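Local structure of aromatic amino acid exporter YddG (Starkeya novella, 5I20) at residues H70-L75 and Y166-S170; W101-I105 and A160-S164; V249-L253 and L267-C271. The protein exports amino acids of many kinds, including threonine, methionine, lysine and glutamate, across the bacterial inner membrane. All blocks are in the same frame, centred on the assembly; numbering follows the deposited sequence.

Contact 1 (H70-L75 and Y166-S170)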
loop_
_atom_site.group_PDB
_atom_site.type_symbol
_atom_site.label_atom_id
_atom_site.label_comp_id
_atom_site.label_asym_id
_atom_site.label_seq_id
_atom_site.Cartn_x
_atom_site.Cartn_y
_atom_site.Cartn_z
ATOM N N HIS A 70 13.781 2.053 10.204
ATOM C CA HIS A 70 13.154 2.231 8.900
ATOM C C HIS A 70 11.996 1.256 8.672
ATOM O O HIS A 70 10.890 1.664 8.319
ATOM C CB HIS A 70 14.212 2.071 7.802
ATOM C CG HIS A 70 13.649 1.851 6.433
ATOM N ND1 HIS A 70 13.719 0.634 5.789
ATOM C CD2 HIS A 70 13.022 2.693 5.580
ATOM C CE1 HIS A 70 13.153 0.735 4.601
ATOM N NE2 HIS A 70 12.721 1.973 4.449
ATOM N N GLY A 71 12.251 -0.030 8.889
ATOM C CA GLY A 71 11.263 -1.059 8.618
ATOM C C GLY A 71 10.114 -1.121 9.606
ATOM O O GLY A 71 8.948 -1.197 9.211
ATOM N N ILE A 72 10.441 -1.104 10.895
ATOM C CA ILE A 72 9.419 -1.152 11.934
ATOM C C ILE A 72 8.677 0.176 12.003
ATOM O O ILE A 72 7.451 0.208 12.116
ATOM C CB ILE A 72 10.024 -1.484 13.311
ATOM C CG1 ILE A 72 10.749 -2.829 13.257
ATOM C CG2 ILE A 72 8.946 -1.500 14.385
ATOM C CD1 ILE A 72 11.521 -3.160 14.515
ATOM N N GLY A 73 9.425 1.272 11.929
ATOM C CA GLY A 73 8.826 2.593 11.914
ATOM C C GLY A 73 7.969 2.788 10.679
ATOM O O GLY A 73 6.959 3.486 10.714
ATOM N N GLY A 74 8.370 2.158 9.582
ATOM C CA GLY A 74 7.634 2.264 8.340
ATOM C C GLY A 74 6.335 1.492 8.383
ATOM O O GLY A 74 5.250 2.080 8.359
ATOM N N LEU A 75 6.445 0.171 8.465
ATOM C CA LEU A 75 5.276 -0.699 8.403
ATOM C C LEU A 75 4.293 -0.463 9.546
ATOM O O LEU A 75 3.094 -0.327 9.307
ATOM C CB LEU A 75 5.706 -2.165 8.387
ATOM C CG LEU A 75 6.535 -2.599 7.177
ATOM C CD1 LEU A 75 6.552 -4.114 7.070
ATOM C CD2 LEU A 75 6.008 -1.971 5.892
ATOM N N TYR A 166 8.844 5.615 3.792
ATOM C CA TYR A 166 9.301 4.233 3.893
ATOM C C TYR A 166 9.630 3.638 2.524
ATOM O O TYR A 166 10.655 2.979 2.355
ATOM C CB TYR A 166 8.248 3.362 4.585
ATOM C CG TYR A 166 8.528 1.885 4.452
ATOM C CD1 TYR A 166 9.467 1.259 5.264
ATOM C CD2 TYR A 166 7.863 1.115 3.506
ATOM C CE1 TYR A 166 9.735 -0.092 5.140
ATOM C CE2 TYR A 166 8.122 -0.234 3.375
ATOM C CZ TYR A 166 9.059 -0.832 4.193
ATOM O OH TYR A 166 9.314 -2.176 4.063
ATOM N N SER A 167 8.750 3.871 1.556
ATOM C CA SER A 167 8.923 3.327 0.212
ATOM C C SER A 167 10.127 3.930 -0.503
ATOM O O SER A 167 10.977 3.208 -1.027
ATOM C CB SER A 167 7.664 3.561 -0.623
ATOM O OG SER A 167 6.545 2.903 -0.059
ATOM N N VAL A 168 10.190 5.256 -0.530
ATOM C CA VAL A 168 11.281 5.954 -1.198
ATOM C C VAL A 168 12.614 5.705 -0.492
ATOM O O VAL A 168 13.638 5.498 -1.145
ATOM C CB VAL A 168 11.000 7.472 -1.276
ATOM C CG1 VAL A 168 12.215 8.227 -1.790
ATOM C CG2 VAL A 168 9.790 7.735 -2.161
ATOM N N ALA A 169 12.597 5.708 0.839
ATOM C CA ALA A 169 13.823 5.511 1.612
ATOM C C ALA A 169 14.326 4.071 1.539
ATOM O O ALA A 169 15.458 3.784 1.935
ATOM C CB ALA A 169 13.611 5.914 3.063
ATOM N N SER A 170 13.490 3.168 1.036
ATOM C CA SER A 170 13.894 1.775 0.871
ATOM C C SER A 170 15.046 1.645 -0.122
ATOM O O SER A 170 15.873 0.739 0.004
ATOM C CB SER A 170 12.711 0.915 0.422
ATOM O OG SER A 170 11.735 0.826 1.445
#
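His70 and Tyr166 meet in two ways at once, through a hydrogen bond and through their rings. The bond runs from His70 NE2 to Tyr166 O, 3.1 Å long and fairly straight at 160°. NE2 comes in on a lone pair, in the carbonyl plane, and the oxygen in turn lies close to the plane of the imidazole. The same oxygen takes a second bond from its own segment, where Ser170 OG donates to Tyr166 O at 2.6 Å. Two donors therefore grip this one carbonyl near the cytoplasmic end of helix 150-169.

The rings form an offset stack, with centroids 4.7 Å apart and planes only 19° off parallel. Tyr166 CD1 lies over the imidazole face toward its rim. With CG of His70 anti to the backbone N (chi1 164°), the imidazole is carried across to the tyrosine, and its other neighbours include Phe173, also stacked on it.

The contact joins two transmembrane helices, 65-88 and 150-169, one from each of the two EamA-like regions of this DMT-superfamily transporter. The tyrosine is a knob in a hole made by His70, Gly71, Gly74 and Leu75.

Apolar contacts line the rest of that hole. Leu75 CD2 makes a CH-pi contact over the tyrosine face opposite the histidine, 3.7 Å from Tyr166 CZ. Gly74 CA reaches Tyr166 CD1 at 3.7 Å, and a beta carbon on Gly74 would collide with the ring. Beyond the imidazole, Ala169 CB approaches His70 CD2 at 4.1 Å.

Contact 2 (W101-I105 and A160-S164); sequences WPLLI and AVIWS. With OLC ((2R)-2,3-dihydroxypropyl (9Z)-octadec-9-enoate), chain G.
Trp163 points its edge at the face of Trp101, a T-shaped pair with the planes at 88° and the ring centroids 4.4 Å apart. The two side chains run side by side in the same direction, and the pyrrole edge of Trp163 does the touching: its NE1 stands 3.3 Å from Trp101 CE3, over the benzo part of the indole. With CG of Trp101 between backbone N and carbonyl carbon (chi1 71°), the indole stands beside Trp163 with a face toward it, and Pro102 CD sits over the opposite face, toward its rim.

Segments 101-105 and 160-164, on helices 101-108 and 150-169, cross at 44°. A bound monoolein chain runs past both indoles: its C12 comes 3.2 Å from Trp101 NE1, and its C10 lies over a face of Trp163, an indole also stacked on Trp228. This is consistent with the tryptophans bordering the central cavity of the basket-shaped DMT fold. Replacing Trp101 by an alanine would probably leave the edge of Trp163 without the face it rests on and the lipid chain without one indole neighbour.

Ser164 wedges between the backbones. Its OG is 3.0 Å from Trp101 O and 2.7 Å from Ala160 O, with one proton for two carbonyls, and Leu104 CB packs against the hydroxyl. The methyl Leu104 CD1 reaches over to Ala160 CB, at 4.0 Å, and to Val161 CG2.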
loop_
_atom_site.group_PDB
_atom_site.type_symbol
_atom_site.label_atom_id
_atom_site.label_comp_id
_atom_site.label_asym_id
_atom_site.label_seq_id
_atom_site.Cartn_x
_atom_site.Cartn_y
_atom_site.Cartn_z
ATOM N N TRP A 101 -0.590 9.035 -1.094
ATOM C CA TRP A 101 0.738 8.423 -1.012
ATOM C C TRP A 101 1.382 8.058 -2.360
ATOM O O TRP A 101 2.606 8.091 -2.464
ATOM C CB TRP A 101 0.725 7.183 -0.095
ATOM C CG TRP A 101 0.028 5.926 -0.577
ATOM C CD1 TRP A 101 -1.230 5.512 -0.241
ATOM C CD2 TRP A 101 0.570 4.897 -1.427
ATOM N NE1 TRP A 101 -1.514 4.312 -0.845
ATOM C CE2 TRP A 101 -0.429 3.909 -1.576
ATOM C CE3 TRP A 101 1.791 4.724 -2.088
ATOM C CZ2 TRP A 101 -0.242 2.763 -2.354
ATOM C CZ3 TRP A 101 1.975 3.580 -2.864
ATOM C CH2 TRP A 101 0.963 2.617 -2.987
ATOM N N PRO A 102 0.587 7.711 -3.390
ATOM C CA PRO A 102 1.320 7.465 -4.639
ATOM C C PRO A 102 1.934 8.739 -5.221
ATOM O O PRO A 102 3.049 8.690 -5.739
ATOM C CB PRO A 102 0.246 6.898 -5.572
ATOM C CG PRO A 102 -0.772 6.305 -4.653
ATOM C CD PRO A 102 -0.809 7.243 -3.483
ATOM N N LEU A 103 1.220 9.858 -5.128
ATOM C CA LEU A 103 1.746 11.144 -5.575
ATOM C C LEU A 103 2.979 11.537 -4.762
ATOM O O LEU A 103 3.946 12.074 -5.299
ATOM C CB LEU A 103 0.670 12.228 -5.471
ATOM C CG LEU A 103 1.075 13.665 -5.819
ATOM C CD1 LEU A 103 1.565 13.759 -7.258
ATOM C CD2 LEU A 103 -0.092 14.621 -5.584
ATOM N N LEU A 104 2.941 11.253 -3.465
ATOM C CA LEU A 104 4.043 11.588 -2.572
ATOM C C LEU A 104 5.313 10.830 -2.939
ATOM O O LEU A 104 6.406 11.392 -2.914
ATOM C CB LEU A 104 3.655 11.301 -1.119
ATOM C CG LEU A 104 2.588 12.220 -0.525
ATOM C CD1 LEU A 104 2.262 11.834 0.909
ATOM C CD2 LEU A 104 3.039 13.674 -0.605
ATOM N N ILE A 105 5.162 9.554 -3.280
ATOM C CA ILE A 105 6.290 8.746 -3.725
ATOM C C ILE A 105 6.920 9.334 -4.990
ATOM O O ILE A 105 8.144 9.444 -5.087
ATOM C CB ILE A 105 5.867 7.279 -3.981
ATOM C CG1 ILE A 105 5.618 6.566 -2.649
ATOM C CG2 ILE A 105 6.923 6.540 -4.788
ATOM C CD1 ILE A 105 5.245 5.111 -2.790
ATOM N N ALA A 160 -0.067 8.445 4.960
ATOM C CA ALA A 160 0.398 8.594 3.583
ATOM C C ALA A 160 1.876 8.962 3.516
ATOM O O ALA A 160 2.622 8.412 2.703
ATOM C CB ALA A 160 -0.436 9.642 2.855
ATOM N N VAL A 161 2.294 9.889 4.374
ATOM C CA VAL A 161 3.677 10.359 4.392
ATOM C C VAL A 161 4.640 9.278 4.878
ATOM O O VAL A 161 5.702 9.072 4.290
ATOM C CB VAL A 161 3.833 11.607 5.286
ATOM C CG1 VAL A 161 5.299 11.995 5.419
ATOM C CG2 VAL A 161 3.023 12.760 4.730
ATOM N N ILE A 162 4.263 8.590 5.951
ATOM C CA ILE A 162 5.108 7.551 6.528
ATOM C C ILE A 162 5.338 6.412 5.533
ATOM O O ILE A 162 6.467 5.951 5.352
ATOM C CB ILE A 162 4.499 6.999 7.833
ATOM C CG1 ILE A 162 4.544 8.072 8.922
ATOM C CG2 ILE A 162 5.243 5.760 8.301
ATOM C CD1 ILE A 162 3.834 7.684 10.202
ATOM N N TRP A 163 4.271 5.975 4.873
ATOM C CA TRP A 163 4.381 4.924 3.868
ATOM C C TRP A 163 5.179 5.388 2.650
ATOM O O TRP A 163 5.971 4.628 2.092
ATOM C CB TRP A 163 2.993 4.448 3.434
ATOM C CG TRP A 163 3.037 3.504 2.271
ATOM C CD1 TRP A 163 2.680 3.774 0.982
ATOM C CD2 TRP A 163 3.481 2.142 2.287
ATOM N NE1 TRP A 163 2.864 2.662 0.197
ATOM C CE2 TRP A 163 3.356 1.646 0.974
ATOM C CE3 TRP A 163 3.967 1.292 3.285
ATOM C CZ2 TRP A 163 3.702 0.339 0.632
ATOM C CZ3 TRP A 163 4.307 -0.005 2.946
ATOM C CH2 TRP A 163 4.174 -0.470 1.631
ATOM N N SER A 164 4.966 6.635 2.239
ATOM C CA SER A 164 5.702 7.205 1.111
ATOM C C SER A 164 7.190 7.330 1.408
ATOM O O SER A 164 8.029 7.069 0.544
ATOM C CB SER A 164 5.146 8.581 0.740
ATOM O OG SER A 164 3.816 8.482 0.273
HETATM C C10 OLC G . -0.196 0.693 0.813
HETATM C C9 OLC G . -0.033 -0.787 0.830
HETATM C C11 OLC G . -0.435 1.411 2.095
HETATM C C8 OLC G . -0.132 -1.535 2.114
HETATM C C16 OLC G . -5.337 2.631 1.897
HETATM C C12 OLC G . -1.243 2.638 1.843
HETATM C C7 OLC G . -1.469 -2.184 2.237
HETATM C C15 OLC G . -4.461 2.858 3.084
HETATM C C13 OLC G . -2.022 2.978 3.069
HETATM C C6 OLC G . -1.532 -2.963 3.509
HETATM C C14 OLC G . -3.280 3.682 2.690
HETATM C C5 OLC G . -2.656 -2.460 4.351
HETATM C C4 OLC G . -2.987 -3.461 5.407
HETATM C C3 OLC G . -4.235 -3.049 6.116
HETATM C C2 OLC G . -4.676 -4.147 7.024
#

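Contact 3 (V249-L253 and L267-C271). With OLC ((2R)-2,3-dihydroxypropyl (9Z)-octadec-9-enoate), chain I.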
loop_
_atom_site.group_PDB
_atom_site.type_symbol
_atom_site.label_atom_id
_atom_site.label_comp_id
_atom_site.label_asym_id
_atom_site.label_seq_id
_atom_site.Cartn_x
_atom_site.Cartn_y
_atom_site.Cartn_z
ATOM N N VAL A 249 -8.640 1.401 -8.937
ATOM C CA VAL A 249 -9.398 1.017 -10.124
ATOM C C VAL A 249 -9.527 -0.497 -10.238
ATOM O O VAL A 249 -10.616 -1.023 -10.467
ATOM C CB VAL A 249 -8.747 1.564 -11.411
ATOM C CG1 VAL A 249 -9.472 1.034 -12.638
ATOM C CG2 VAL A 249 -8.751 3.081 -11.400
ATOM N N LEU A 250 -8.408 -1.196 -10.083
ATOM C CA LEU A 250 -8.412 -2.649 -10.144
ATOM C C LEU A 250 -9.254 -3.226 -9.012
ATOM O O LEU A 250 -9.935 -4.235 -9.189
ATOM C CB LEU A 250 -6.982 -3.192 -10.087
ATOM C CG LEU A 250 -6.145 -2.989 -11.354
ATOM C CD1 LEU A 250 -4.699 -3.387 -11.121
ATOM C CD2 LEU A 250 -6.732 -3.775 -12.521
ATOM N N SER A 251 -9.214 -2.572 -7.853
ATOM C CA SER A 251 -10.000 -3.002 -6.700
ATOM C C SER A 251 -11.491 -2.980 -7.017
ATOM O O SER A 251 -12.209 -3.941 -6.742
ATOM C CB SER A 251 -9.705 -2.114 -5.488
ATOM O OG SER A 251 -10.402 -2.555 -4.337
ATOM N N THR A 252 -11.946 -1.882 -7.612
ATOM C CA THR A 252 -13.346 -1.739 -7.989
ATOM C C THR A 252 -13.729 -2.726 -9.090
ATOM O O THR A 252 -14.821 -3.296 -9.066
ATOM C CB THR A 252 -13.654 -0.308 -8.459
ATOM O OG1 THR A 252 -13.257 0.622 -7.443
ATOM C CG2 THR A 252 -15.137 -0.144 -8.742
ATOM N N LEU A 253 -12.830 -2.926 -10.050
ATOM C CA LEU A 253 -13.057 -3.903 -11.114
ATOM C C LEU A 253 -13.245 -5.312 -10.548
ATOM O O LEU A 253 -14.030 -6.097 -11.076
ATOM C CB LEU A 253 -11.898 -3.896 -12.118
ATOM C CG LEU A 253 -11.788 -2.711 -13.083
ATOM C CD1 LEU A 253 -10.498 -2.791 -13.890
ATOM C CD2 LEU A 253 -12.989 -2.662 -14.010
ATOM N N LEU A 267 -16.311 4.710 -12.795
ATOM C CA LEU A 267 -15.335 3.646 -12.955
ATOM C C LEU A 267 -14.689 3.727 -14.341
ATOM O O LEU A 267 -13.481 3.535 -14.486
ATOM C CB LEU A 267 -16.001 2.284 -12.729
ATOM C CG LEU A 267 -15.141 1.016 -12.664
ATOM C CD1 LEU A 267 -14.981 0.396 -14.041
ATOM C CD2 LEU A 267 -13.780 1.287 -12.029
ATOM N N ALA A 268 -15.499 4.019 -15.354
ATOM C CA ALA A 268 -14.997 4.155 -16.717
ATOM C C ALA A 268 -14.016 5.323 -16.831
ATOM O O ALA A 268 -12.955 5.190 -17.438
ATOM C CB ALA A 268 -16.151 4.334 -17.697
ATOM N N ILE A 269 -14.376 6.459 -16.238
ATOM C CA ILE A 269 -13.526 7.646 -16.254
ATOM C C ILE A 269 -12.213 7.402 -15.507
ATOM O O ILE A 269 -11.145 7.796 -15.977
ATOM C CB ILE A 269 -14.250 8.865 -15.637
ATOM C CG1 ILE A 269 -15.457 9.260 -16.491
ATOM C CG2 ILE A 269 -13.307 10.047 -15.504
ATOM C CD1 ILE A 269 -15.090 9.796 -17.857
ATOM N N ALA A 270 -12.293 6.740 -14.356
ATOM C CA ALA A 270 -11.097 6.417 -13.578
ATOM C C ALA A 270 -10.173 5.493 -14.366
ATOM O O ALA A 270 -8.955 5.676 -14.366
ATOM C CB ALA A 270 -11.475 5.784 -12.250
ATOM N N CYS A 271 -10.765 4.509 -15.040
ATOM C CA CYS A 271 -10.026 3.607 -15.923
ATOM C C CYS A 271 -9.251 4.363 -16.997
ATOM O O CYS A 271 -8.065 4.123 -17.194
ATOM C CB CYS A 271 -10.977 2.608 -16.591
ATOM S SG CYS A 271 -11.525 1.258 -15.528
HETATM C C9 OLC I . -12.348 -2.152 -18.442
HETATM C C8 OLC I . -13.271 -1.123 -19.003
HETATM C C7 OLC I . -13.749 -0.233 -17.906
HETATM C C6 OLC I . -15.120 -0.641 -17.482
HETATM C C5 OLC I . -16.060 0.503 -17.665
HETATM C C4 OLC I . -17.415 0.126 -17.167
HETATM C C3 OLC I . -18.264 1.344 -17.036
HETATM C C2 OLC I . -19.307 1.359 -18.102
#
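Val249 pushes both of its methyls into the surface of the other helix, where Ala270 and Cys271 receive them. CG2 of Val249 rests on Ala270 CB at 3.9 Å, the small alanine letting the valine come close. Its other branch, CG1, put anti to the backbone N (chi1 174°), meets Cys271 SG at 3.6 Å.

The return bump is Leu267, whose forked end fits between Thr252 and Leu253. One prong, CD2 of Leu267, lies against Thr252 CG2 at 3.8 Å as the two side chains pass in opposite directions. The other prong, CD1, touches Leu253 CD2 at 3.6 Å, these two leucines crossing at about a right angle.

The helices involved, 246-258 and 265-282, are consecutive in the chain. Segments 249-253 and 267-271 run at 142° to each other, roughly antiparallel, their axes 10.4 Å apart at closest approach. Leu135 of helix 119-136 also touches Thr252 and Leu267. A bound monoolein chain lies against the outside of segment 267-271: its C7 approaches Cys271 SG at 3.6 Å, and its C6 lies by Leu267 CD1.

Thr252 turns its hydroxyl back to Pro248 O within its own helix and offers the neighbour a methyl. No hydrogen bond spans the two segments, and with methyls and a thiol doing the touching, the pairing depends on complementary shape and dispersion, which suits helices set in a lipid environment.

How the contacts relate
Contacts 1 and 2 are neighbours, their centres 11 Å apart, and both use helix 150-169, which packs on helix 65-88 near its cytoplasmic end and on helix 101-108 farther into the membrane. They touch directly where Ile105 CD1 lies 3.6 Å from Ser167 CB. Along the chain, both segments of contact 2 fall between the two segments of contact 1. Contact 3 follows both in sequence, joining helices 246-258 and 265-282; its centre is 29 Å from that of contact 1, across the chain's centre, and 21 Å from that of contact 2. Contacts 1 and 2 thus tie the two EamA-like regions together, whereas contact 3 stays within the second.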